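Local coordinates for protein dihydropteroate synthase (Clostridioides difficile, PDB 6PZ2) that probably catalyses the folate-pathway condensation of a dihydropterin pyrophosphate with p-aminobenzoate to give dihydropteroate, and binds pteroic acid, at residues Ile36-Gln39 / His40-Met44. Residues are numbered along the deposited sequence; the frame is centred on the assembly and turned at random.
Sequences IAIQ and HAKDM
Gln39 reaches one turn up its helix to Asp43, its amide NE2 lying 2.9 Å from Asp43 OD1 in a hydrogen bond bent to 145° at the proton. The acceptor sits in the plane of the Gln39 amide, but the donor comes in from above the carboxylate, the two planes being 48° apart. A bend at chi2 (50°) turns the glutamine chain toward the C-terminal end of the helix, bringing NE2 to Asp43. Beneath the side chains, Asp43 N binds Gln39 O at 2.9 Å, so the same two residues are joined twice. Lys42 runs the other way: extended beyond CG, it crosses the glutamine at about a right angle, with its CD 4.0 Å from Gln39 OE1. Its NZ passes 4.0 Å from Ile38 CG2 and forms a salt bridge with Glu85 of helix 68-85, the helix against which Ile38 and Ala41 also pack. Helix 33-46 is the helix of the beta-alpha-beta crossover from strand 13-19 to strand 51-55 in the TIM barrel. The neutral amide thus gives Asp43 a partner within the helix, while the charge of Lys42 is probably balanced by Glu85 on helix 68-85.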
ATOM      1  N   ILE A  36     -28.417  10.245   9.109  1.00 39.02           N
ATOM      2  CA  ILE A  36     -27.475   9.952   8.023  1.00 40.76           C
ATOM      3  C   ILE A  36     -26.057   9.854   8.603  1.00 41.66           C
ATOM      4  O   ILE A  36     -25.356   8.861   8.362  1.00 39.03           O
ATOM      5  CB  ILE A  36     -27.597  11.020   6.912  1.00 44.86           C
ATOM      6  CG1 ILE A  36     -28.889  10.856   6.097  1.00 47.48           C
ATOM      7  CG2 ILE A  36     -26.368  11.037   6.010  1.00 43.82           C
ATOM      8  CD1 ILE A  36     -29.183  11.991   5.112  1.00 43.99           C
ATOM      9  N   ALA A  37     -25.666  10.851   9.413  1.00 39.07           N
ATOM     10  CA  ALA A  37     -24.361  10.843  10.057  1.00 36.35           C
ATOM     11  C   ALA A  37     -24.199   9.564  10.884  1.00 35.20           C
ATOM     12  O   ALA A  37     -23.145   8.928  10.808  1.00 32.97           O
ATOM     13  CB  ALA A  37     -24.144  12.087  10.883  1.00 36.31           C
ATOM     14  N   ILE A  38     -25.230   9.173  11.618  1.00 33.44           N
ATOM     15  CA  ILE A  38     -25.130   7.989  12.498  1.00 34.48           C
ATOM     16  C   ILE A  38     -25.030   6.709  11.657  1.00 33.46           C
ATOM     17  O   ILE A  38     -24.361   5.746  12.059  1.00 37.47           O
ATOM     18  CB  ILE A  38     -26.335   7.929  13.471  1.00 35.83           C
ATOM     19  CG1 ILE A  38     -26.378   9.155  14.386  1.00 37.32           C
ATOM     20  CG2 ILE A  38     -26.355   6.640  14.291  1.00 33.98           C
ATOM     21  CD1 ILE A  38     -25.194   9.266  15.339  1.00 41.99           C
ATOM     22  N   GLN A  39     -25.748   6.658  10.536  1.00 40.02           N
ATOM     23  CA  GLN A  39     -25.670   5.493   9.642  1.00 41.83           C
ATOM     24  C   GLN A  39     -24.240   5.381   9.096  1.00 40.03           C
ATOM     25  O   GLN A  39     -23.647   4.279   9.150  1.00 34.43           O
ATOM     26  CB  GLN A  39     -26.725   5.525   8.526  1.00 44.68           C
ATOM     27  CG  GLN A  39     -26.836   4.201   7.757  1.00 47.50           C
ATOM     28  CD  GLN A  39     -26.966   3.002   8.673  1.00 51.88           C
ATOM     29  OE1 GLN A  39     -27.871   2.935   9.495  1.00 50.30           O
ATOM     30  NE2 GLN A  39     -26.030   2.066   8.597  1.00 48.44           N
ATOM     31  N   HIS A  40     -23.657   6.517   8.696  1.00 32.61           N
ATOM     32  CA  HIS A  40     -22.274   6.533   8.231  1.00 33.13           C
ATOM     33  C   HIS A  40     -21.329   5.991   9.303  1.00 34.70           C
ATOM     34  O   HIS A  40     -20.411   5.208   8.982  1.00 33.71           O
ATOM     35  CB  HIS A  40     -21.862   7.919   7.710  1.00 37.19           C
ATOM     36  CG  HIS A  40     -20.530   7.909   7.036  1.00 48.96           C
ATOM     37  ND1 HIS A  40     -20.044   6.799   6.370  1.00 58.99           N
ATOM     38  CD2 HIS A  40     -19.576   8.857   6.915  1.00 52.21           C
ATOM     39  CE1 HIS A  40     -18.854   7.063   5.876  1.00 51.89           C
ATOM     40  NE2 HIS A  40     -18.544   8.318   6.203  1.00 47.68           N
ATOM     41  N   ALA A  41     -21.560   6.344  10.572  1.00 34.42           N
ATOM     42  CA  ALA A  41     -20.682   5.845  11.626  1.00 32.49           C
ATOM     43  C   ALA A  41     -20.896   4.348  11.851  1.00 32.10           C
ATOM     44  O   ALA A  41     -19.942   3.607  12.125  1.00 32.43           O
ATOM     45  CB  ALA A  41     -20.925   6.593  12.906  1.00 33.84           C
ATOM     46  N   LYS A  42     -22.141   3.910  11.788  1.00 35.70           N
ATOM     47  CA  LYS A  42     -22.410   2.453  11.923  1.00 44.54           C
ATOM     48  C   LYS A  42     -21.682   1.674  10.815  1.00 39.98           C
ATOM     49  O   LYS A  42     -21.059   0.651  11.095  1.00 36.24           O
ATOM     50  CB  LYS A  42     -23.911   2.162  11.874  1.00 47.92           C
ATOM     51  CG  LYS A  42     -24.620   2.384  13.205  1.00 60.15           C
ATOM     52  CD  LYS A  42     -26.134   2.537  13.101  1.00 62.19           C
ATOM     53  CE  LYS A  42     -26.835   2.312  14.423  1.00 62.98           C
ATOM     54  NZ  LYS A  42     -28.093   3.085  14.484  1.00 66.73           N
ATOM     55  N   ASP A  43     -21.715   2.205   9.592  1.00 36.80           N
ATOM     56  CA  ASP A  43     -21.015   1.614   8.447  1.00 38.51           C
ATOM     57  C   ASP A  43     -19.508   1.540   8.714  1.00 41.94           C
ATOM     58  O   ASP A  43     -18.917   0.457   8.521  1.00 37.96           O
ATOM     59  CB  ASP A  43     -21.301   2.401   7.168  1.00 40.55           C
ATOM     60  CG  ASP A  43     -22.756   2.286   6.762  1.00 45.38           C
ATOM     61  OD1 ASP A  43     -23.462   1.400   7.314  1.00 49.49           O
ATOM     62  OD2 ASP A  43     -23.185   3.109   5.944  1.00 49.84           O
ATOM     63  N   MET A  44     -18.909   2.610   9.260  1.00 32.33           N
ATOM     64  CA  MET A  44     -17.459   2.592   9.433  1.00 34.44           C
ATOM     65  C   MET A  44     -17.072   1.576  10.507  1.00 32.76           C
ATOM     66  O   MET A  44     -16.017   0.924  10.424  1.00 32.99           O
ATOM     67  CB  MET A  44     -16.909   3.983   9.766  1.00 34.74           C
ATOM     68  CG  MET A  44     -16.996   4.911   8.572  1.00 38.17           C
ATOM     69  SD  MET A  44     -16.188   6.506   8.886  1.00 41.46           S
ATOM     70  CE  MET A  44     -17.306   7.186  10.103  1.00 39.49           C
TER